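Local coordinates for scarecrow-like protein 3 (Arabidopsis thaliana, PDB 6KPB) that probably acts as a GRAS-family transcription factor in plant development and binds zinc finger proteins such as JACKDAW/IDD10, at residues A[453-465]-A[468-480]. Numbering follows the deposited sequence.
Sequences FDGYRIKEESGCA and CWQDRPLYSVSAW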
ATOM      1  N   PHE A 453      14.794 -27.264  11.353  1.00 96.30           N
ATOM      2  CA  PHE A 453      13.834 -28.042  10.579  1.00 90.78           C
ATOM      3  C   PHE A 453      13.273 -29.227  11.356  1.00 93.77           C
ATOM      4  O   PHE A 453      12.596 -30.077  10.768  1.00 97.07           O
ATOM      5  CB  PHE A 453      14.470 -28.518   9.273  1.00 85.76           C
ATOM      6  CG  PHE A 453      14.676 -27.422   8.268  1.00 86.15           C
ATOM      7  CD1 PHE A 453      13.866 -26.298   8.276  1.00 82.60           C
ATOM      8  CD2 PHE A 453      15.674 -27.516   7.312  1.00 91.89           C
ATOM      9  CE1 PHE A 453      14.051 -25.284   7.352  1.00 82.11           C
ATOM     10  CE2 PHE A 453      15.862 -26.507   6.385  1.00 94.83           C
ATOM     11  CZ  PHE A 453      15.049 -25.390   6.405  1.00 95.97           C
ATOM     12  N   ASP A 454      13.536 -29.306  12.658  1.00 92.26           N
ATOM     13  CA  ASP A 454      12.930 -30.346  13.476  1.00 95.31           C
ATOM     14  C   ASP A 454      11.438 -30.083  13.639  1.00 89.49           C
ATOM     15  O   ASP A 454      10.982 -28.937  13.649  1.00 89.21           O
ATOM     16  CB  ASP A 454      13.614 -30.423  14.840  1.00100.62           C
ATOM     17  CG  ASP A 454      13.499 -29.132  15.621  1.00119.20           C
ATOM     18  OD1 ASP A 454      14.022 -28.102  15.142  1.00122.05           O
ATOM     19  OD2 ASP A 454      12.877 -29.140  16.705  1.00126.70           O
ATOM     20  N   GLY A 455      10.672 -31.167  13.767  1.00 85.03           N
ATOM     21  CA  GLY A 455       9.232 -31.123  13.761  1.00 76.36           C
ATOM     22  C   GLY A 455       8.624 -31.495  12.425  1.00 82.73           C
ATOM     23  O   GLY A 455       7.477 -31.955  12.380  1.00 87.33           O
ATOM     24  N   TYR A 456       9.368 -31.310  11.339  1.00 79.81           N
ATOM     25  CA  TYR A 456       8.908 -31.724  10.025  1.00 83.44           C
ATOM     26  C   TYR A 456       9.115 -33.219   9.830  1.00 78.60           C
ATOM     27  O   TYR A 456      10.011 -33.830  10.419  1.00 82.83           O
ATOM     28  CB  TYR A 456       9.640 -30.957   8.925  1.00 70.91           C
ATOM     29  CG  TYR A 456       9.232 -29.509   8.811  1.00 77.86           C
ATOM     30  CD1 TYR A 456       8.130 -29.138   8.053  1.00 78.00           C
ATOM     31  CD2 TYR A 456       9.951 -28.513   9.457  1.00 75.84           C
ATOM     32  CE1 TYR A 456       7.754 -27.816   7.944  1.00 83.54           C
ATOM     33  CE2 TYR A 456       9.582 -27.189   9.354  1.00 76.42           C
ATOM     34  CZ  TYR A 456       8.483 -26.846   8.598  1.00 81.56           C
ATOM     35  OH  TYR A 456       8.115 -25.528   8.493  1.00 88.72           O
ATOM     36  N   ARG A 457       8.270 -33.805   8.989  1.00 81.43           N
ATOM     37  CA  ARG A 457       8.351 -35.215   8.647  1.00 77.56           C
ATOM     38  C   ARG A 457       8.002 -35.382   7.177  1.00 81.57           C
ATOM     39  O   ARG A 457       7.246 -34.588   6.610  1.00 84.94           O
ATOM     40  CB  ARG A 457       7.409 -36.062   9.513  1.00 74.04           C
ATOM     41  CG  ARG A 457       7.850 -36.215  10.958  1.00 95.97           C
ATOM     42  CD  ARG A 457       6.657 -36.433  11.874  1.00113.20           C
ATOM     43  NE  ARG A 457       5.599 -37.197  11.220  1.00125.63           N
ATOM     44  CZ  ARG A 457       5.571 -38.523  11.142  1.00138.78           C
ATOM     45  NH1 ARG A 457       6.552 -39.242  11.676  1.00141.91           N
ATOM     46  NH2 ARG A 457       4.567 -39.132  10.528  1.00141.38           N
ATOM     47  N   ILE A 458       8.564 -36.417   6.562  1.00 87.27           N
ATOM     48  CA  ILE A 458       8.266 -36.772   5.181  1.00 90.26           C
ATOM     49  C   ILE A 458       7.669 -38.170   5.178  1.00 90.28           C
ATOM     50  O   ILE A 458       8.310 -39.126   5.631  1.00 92.98           O
ATOM     51  CB  ILE A 458       9.508 -36.703   4.283  1.00 88.47           C
ATOM     52  CG1 ILE A 458       9.958 -35.254   4.117  1.00 96.29           C
ATOM     53  CG2 ILE A 458       9.211 -37.308   2.924  1.00 90.53           C
ATOM     54  CD1 ILE A 458      11.235 -35.102   3.340  1.00 99.85           C
ATOM     55  N   LYS A 459       6.445 -38.286   4.675  1.00 85.88           N
ATOM     56  CA  LYS A 459       5.741 -39.556   4.595  1.00 84.58           C
ATOM     57  C   LYS A 459       5.625 -39.991   3.142  1.00 87.47           C
ATOM     58  O   LYS A 459       5.351 -39.173   2.259  1.00 95.65           O
ATOM     59  CB  LYS A 459       4.349 -39.452   5.224  1.00 75.46           C
ATOM     60  N   GLU A 460       5.840 -41.280   2.901  1.00 81.36           N
ATOM     61  CA  GLU A 460       5.706 -41.849   1.568  1.00 83.80           C
ATOM     62  C   GLU A 460       4.270 -42.305   1.354  1.00 86.66           C
ATOM     63  O   GLU A 460       3.674 -42.938   2.229  1.00 93.96           O
ATOM     64  CB  GLU A 460       6.671 -43.021   1.385  1.00 82.97           C
ATOM     65  CG  GLU A 460       6.771 -43.551  -0.039  1.00102.59           C
ATOM     66  CD  GLU A 460       5.746 -44.629  -0.341  1.00117.52           C
ATOM     67  OE1 GLU A 460       5.525 -44.924  -1.535  1.00116.56           O
ATOM     68  OE2 GLU A 460       5.164 -45.182   0.615  1.00122.86           O
ATOM     69  N   GLU A 461       3.714 -41.975   0.190  1.00 82.75           N
ATOM     70  CA  GLU A 461       2.331 -42.339  -0.117  1.00 90.72           C
ATOM     71  C   GLU A 461       2.250 -42.652  -1.608  1.00 93.61           C
ATOM     72  O   GLU A 461       2.192 -41.733  -2.432  1.00 91.61           O
ATOM     73  CB  GLU A 461       1.366 -41.224   0.273  1.00 81.05           C
ATOM     74  N   SER A 462       2.250 -43.943  -1.942  1.00 92.87           N
ATOM     75  CA  SER A 462       2.082 -44.411  -3.318  1.00 89.16           C
ATOM     76  C   SER A 462       3.119 -43.784  -4.251  1.00 90.52           C
ATOM     77  O   SER A 462       2.786 -43.184  -5.275  1.00 87.37           O
ATOM     78  CB  SER A 462       0.659 -44.137  -3.814  1.00 95.17           C
ATOM     79  OG  SER A 462      -0.305 -44.732  -2.962  1.00108.23           O
ATOM     80  N   GLY A 463       4.391 -43.929  -3.886  1.00 85.94           N
ATOM     81  CA  GLY A 463       5.468 -43.377  -4.684  1.00 80.33           C
ATOM     82  C   GLY A 463       5.621 -41.874  -4.617  1.00 84.36           C
ATOM     83  O   GLY A 463       6.423 -41.317  -5.373  1.00 89.93           O
ATOM     84  N   CYS A 464       4.884 -41.200  -3.739  1.00 72.82           N
ATOM     85  CA  CYS A 464       4.939 -39.752  -3.615  1.00 78.61           C
ATOM     86  C   CYS A 464       5.380 -39.368  -2.210  1.00 84.80           C
ATOM     87  O   CYS A 464       5.360 -40.181  -1.281  1.00 81.57           O
ATOM     88  CB  CYS A 464       3.579 -39.119  -3.932  1.00 81.72           C
ATOM     89  SG  CYS A 464       2.869 -39.666  -5.502  1.00 87.89           S
ATOM     90  N   ALA A 465       5.780 -38.110  -2.064  1.00 81.75           N
ATOM     91  CA  ALA A 465       6.252 -37.573  -0.797  1.00 76.48           C
ATOM     92  C   ALA A 465       5.247 -36.568  -0.253  1.00 83.38           C
ATOM     93  O   ALA A 465       4.697 -35.757  -1.004  1.00 84.92           O
ATOM     94  CB  ALA A 465       7.618 -36.905  -0.960  1.00 72.12           C
ATOM     95  N   CYS A 468       5.101 -32.973   6.053  1.00 78.46           N
ATOM     96  CA  CYS A 468       4.225 -32.710   7.182  1.00 87.58           C
ATOM     97  C   CYS A 468       4.930 -31.861   8.230  1.00 73.69           C
ATOM     98  O   CYS A 468       6.153 -31.919   8.383  1.00 80.12           O
ATOM     99  CB  CYS A 468       3.756 -34.015   7.837  1.00 96.26           C
ATOM    100  SG  CYS A 468       2.902 -35.162   6.740  1.00 93.22           S
ATOM    101  N   TRP A 469       4.141 -31.066   8.945  1.00 76.90           N
ATOM    102  CA  TRP A 469       4.559 -30.447  10.196  1.00 82.52           C
ATOM    103  C   TRP A 469       3.842 -31.175  11.322  1.00 87.49           C
ATOM    104  O   TRP A 469       2.607 -31.213  11.345  1.00 83.40           O
ATOM    105  CB  TRP A 469       4.237 -28.953  10.228  1.00 74.15           C
ATOM    106  CG  TRP A 469       4.377 -28.355  11.595  1.00 84.63           C
ATOM    107  CD1 TRP A 469       3.367 -28.013  12.447  1.00 86.37           C
ATOM    108  CD2 TRP A 469       5.599 -28.047  12.278  1.00 80.60           C
ATOM    109  NE1 TRP A 469       3.885 -27.501  13.613  1.00 88.80           N
ATOM    110  CE2 TRP A 469       5.252 -27.511  13.534  1.00 78.78           C
ATOM    111  CE3 TRP A 469       6.952 -28.164  11.945  1.00 80.91           C
ATOM    112  CZ2 TRP A 469       6.208 -27.098  14.459  1.00 70.86           C
ATOM    113  CZ3 TRP A 469       7.899 -27.753  12.864  1.00 83.12           C
ATOM    114  CH2 TRP A 469       7.523 -27.226  14.106  1.00 81.47           C
ATOM    115  N   GLN A 470       4.616 -31.750  12.242  1.00 86.56           N
ATOM    116  CA  GLN A 470       4.082 -32.679  13.231  1.00 86.34           C
ATOM    117  C   GLN A 470       3.329 -33.792  12.513  1.00 96.28           C
ATOM    118  O   GLN A 470       3.931 -34.573  11.771  1.00107.37           O
ATOM    119  CB  GLN A 470       3.179 -31.957  14.236  1.00 85.63           C
ATOM    120  CG  GLN A 470       3.800 -30.719  14.877  1.00 92.14           C
ATOM    121  CD  GLN A 470       4.910 -31.047  15.864  1.00105.08           C
ATOM    122  OE1 GLN A 470       5.973 -31.539  15.486  1.00101.39           O
ATOM    123  NE2 GLN A 470       4.664 -30.769  17.141  1.00117.54           N
ATOM    124  N   ASP A 471       2.014 -33.862  12.706  1.00102.54           N
ATOM    125  CA  ASP A 471       1.179 -34.838  12.019  1.00 97.67           C
ATOM    126  C   ASP A 471       0.348 -34.227  10.899  1.00 91.91           C
ATOM    127  O   ASP A 471      -0.391 -34.955  10.230  1.00 99.13           O
ATOM    128  CB  ASP A 471       0.250 -35.539  13.017  1.00108.67           C
ATOM    129  CG  ASP A 471       0.979 -36.543  13.890  1.00125.57           C
ATOM    130  OD1 ASP A 471       2.204 -36.714  13.712  1.00130.05           O
ATOM    131  OD2 ASP A 471       0.323 -37.164  14.753  1.00130.73           O
ATOM    132  N   ARG A 472       0.455 -32.920  10.673  1.00 87.71           N
ATOM    133  CA  ARG A 472      -0.406 -32.236   9.717  1.00 93.36           C
ATOM    134  C   ARG A 472       0.244 -32.222   8.341  1.00 90.39           C
ATOM    135  O   ARG A 472       1.353 -31.689   8.200  1.00 89.01           O
ATOM    136  CB  ARG A 472      -0.682 -30.814  10.171  1.00 91.35           C
ATOM    137  CG  ARG A 472      -1.658 -30.060   9.286  1.00 87.48           C
ATOM    138  CD  ARG A 472      -3.074 -30.575   9.473  1.00 89.28           C
ATOM    139  NE  ARG A 472      -4.010 -29.947   8.544  1.00 88.22           N
ATOM    140  CZ  ARG A 472      -5.329 -30.093   8.602  1.00 87.39           C
ATOM    141  NH1 ARG A 472      -5.874 -30.841   9.552  1.00 87.70           N
ATOM    142  NH2 ARG A 472      -6.104 -29.486   7.715  1.00 84.93           N
ATOM    143  N   PRO A 473      -0.393 -32.781   7.313  1.00 88.41           N
ATOM    144  CA  PRO A 473       0.165 -32.678   5.959  1.00 76.80           C
ATOM    145  C   PRO A 473       0.124 -31.245   5.454  1.00 81.94           C
ATOM    146  O   PRO A 473      -0.816 -30.494   5.728  1.00 90.14           O
ATOM    147  CB  PRO A 473      -0.747 -33.588   5.126  1.00 71.62           C
ATOM    148  CG  PRO A 473      -1.430 -34.475   6.121  1.00 73.21           C
ATOM    149  CD  PRO A 473      -1.580 -33.648   7.359  1.00 83.34           C
ATOM    150  N   LEU A 474       1.157 -30.869   4.704  1.00 78.14           N
ATOM    151  CA  LEU A 474       1.282 -29.518   4.172  1.00 73.75           C
ATOM    152  C   LEU A 474       1.436 -29.493   2.660  1.00 77.78           C
ATOM    153  O   LEU A 474       0.684 -28.785   1.979  1.00 77.35           O
ATOM    154  CB  LEU A 474       2.473 -28.800   4.829  1.00 70.24           C
ATOM    155  CG  LEU A 474       2.386 -28.563   6.337  1.00 87.02           C
ATOM    156  CD1 LEU A 474       3.639 -27.862   6.835  1.00 88.32           C
ATOM    157  CD2 LEU A 474       1.139 -27.762   6.689  1.00 77.67           C
ATOM    158  N   TYR A 475       2.393 -30.238   2.111  1.00 79.58           N
ATOM    159  CA  TYR A 475       2.640 -30.230   0.677  1.00 74.36           C
ATOM    160  C   TYR A 475       2.967 -31.639   0.210  1.00 80.54           C
ATOM    161  O   TYR A 475       3.437 -32.478   0.983  1.00 84.63           O
ATOM    162  CB  TYR A 475       3.788 -29.288   0.297  1.00 70.54           C
ATOM    163  CG  TYR A 475       3.579 -27.847   0.694  1.00 74.67           C
ATOM    164  CD1 TYR A 475       3.923 -27.399   1.962  1.00 81.58           C
ATOM    165  CD2 TYR A 475       3.049 -26.929  -0.204  1.00 84.70           C
ATOM    166  CE1 TYR A 475       3.740 -26.080   2.327  1.00 78.75           C
ATOM    167  CE2 TYR A 475       2.862 -25.608   0.152  1.00 82.83           C
ATOM    168  CZ  TYR A 475       3.209 -25.189   1.418  1.00 80.79           C
ATOM    169  OH  TYR A 475       3.022 -23.873   1.772  1.00 84.48           O
ATOM    170  N   SER A 476       2.724 -31.884  -1.075  1.00 75.63           N
ATOM    171  CA  SER A 476       3.033 -33.155  -1.708  1.00 71.32           C
ATOM    172  C   SER A 476       3.968 -32.932  -2.891  1.00 75.68           C
ATOM    173  O   SER A 476       3.973 -31.863  -3.508  1.00 68.13           O
ATOM    174  CB  SER A 476       1.757 -33.871  -2.177  1.00 82.70           C
ATOM    175  OG  SER A 476       1.056 -33.105  -3.142  1.00 81.30           O
ATOM    176  N   VAL A 477       4.774 -33.950  -3.191  1.00 73.30           N
ATOM    177  CA  VAL A 477       5.667 -33.949  -4.345  1.00 70.77           C
ATOM    178  C   VAL A 477       5.482 -35.268  -5.082  1.00 75.86           C
ATOM    179  O   VAL A 477       5.549 -36.339  -4.468  1.00 82.97           O
ATOM    180  CB  VAL A 477       7.142 -33.760  -3.940  1.00 77.73           C
ATOM    181  CG1 VAL A 477       8.029 -33.699  -5.175  1.00 65.04           C
ATOM    182  CG2 VAL A 477       7.310 -32.502  -3.097  1.00 73.07           C
ATOM    183  N   SER A 478       5.250 -35.194  -6.392  1.00 74.00           N
ATOM    184  CA  SER A 478       4.969 -36.387  -7.178  1.00 72.89           C
ATOM    185  C   SER A 478       5.553 -36.235  -8.575  1.00 83.91           C
ATOM    186  O   SER A 478       5.601 -35.133  -9.129  1.00 90.52           O
ATOM    187  CB  SER A 478       3.463 -36.659  -7.262  1.00 72.58           C
ATOM    188  OG  SER A 478       2.779 -35.571  -7.860  1.00 79.28           O
ATOM    189  N   ALA A 479       5.984 -37.359  -9.142  1.00 76.81           N
ATOM    190  CA  ALA A 479       6.592 -37.404 -10.465  1.00 80.62           C
ATOM    191  C   ALA A 479       5.741 -38.261 -11.392  1.00 87.38           C
ATOM    192  O   ALA A 479       5.177 -39.277 -10.971  1.00 90.96           O
ATOM    193  CB  ALA A 479       8.020 -37.955 -10.397  1.00 68.52           C
ATOM    194  N   TRP A 480       5.653 -37.851 -12.658  1.00 83.57           N
ATOM    195  CA  TRP A 480       4.750 -38.483 -13.609  1.00 83.54           C
ATOM    196  C   TRP A 480       5.402 -38.566 -14.981  1.00 87.17           C
ATOM    197  O   TRP A 480       6.181 -37.693 -15.373  1.00 81.87           O
ATOM    198  CB  TRP A 480       3.425 -37.714 -13.705  1.00 71.65           C
ATOM    199  CG  TRP A 480       2.818 -37.435 -12.370  1.00 76.75           C
ATOM    200  CD1 TRP A 480       3.085 -36.372 -11.552  1.00 74.95           C
ATOM    201  CD2 TRP A 480       1.851 -38.236 -11.683  1.00 79.38           C
ATOM    202  NE1 TRP A 480       2.340 -36.463 -10.402  1.00 70.29           N
ATOM    203  CE2 TRP A 480       1.573 -37.598 -10.457  1.00 83.08           C
ATOM    204  CE3 TRP A 480       1.189 -39.429 -11.986  1.00 83.51           C
ATOM    205  CZ2 TRP A 480       0.664 -38.114  -9.537  1.00 84.96           C
ATOM    206  CZ3 TRP A 480       0.288 -39.940 -11.070  1.00 89.60           C
ATOM    207  CH2 TRP A 480       0.034 -39.283  -9.861  1.00 88.02           C
TER
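Asp454 meets the indole of Trp469 through its carbonyl: O lies 3.4 Å from CZ3, and this oxygen also accepts a hydrogen bond from Lys381 of helix 360-381. Gly455 comes next in the type II turn; a CB on it would clash with CZ3 of Trp469. Its O accepts Gln470 N at 2.9 Å. Tyr456 carries the aromatic contact. Trp469, with CG anti to the backbone N (chi1 167°), drives the edge of its six-membered ring onto the tyrosine face, planes at 66°, and CE3 stands over the ring centre, 3.7 Å above the plane. Leu474 CD1 lies 4.3 Å from Tyr456 CE1, and Phe143, Pro144, Cys377 and Leu448 also touch the Tyr456 side chain. Cutting Tyr456 back to alanine is likely to deprive the indole edge and Leu474 of the ring they meet, opening a gap toward helix 438-448. Arg457 pairs with Cys468 through two backbone bonds, while its chain, bent at chi3 (34°), sends NE to Gln470 O in a weak 3.2 Å bond. At the end of the type I' turn, Cys464 SG rests 3.5 Å from Ser478 CB, and Ala465 and Val477 exchange two backbone bonds. Strand 464-469 is thus the middle strand of an antiparallel meander in the predicted SAW region. Buried side chains meet by edge-to-face and apolar contacts; at the surface, Arg457 NE and Asp471 OD1, 4.2 Å apart, probably attract without a salt bridge.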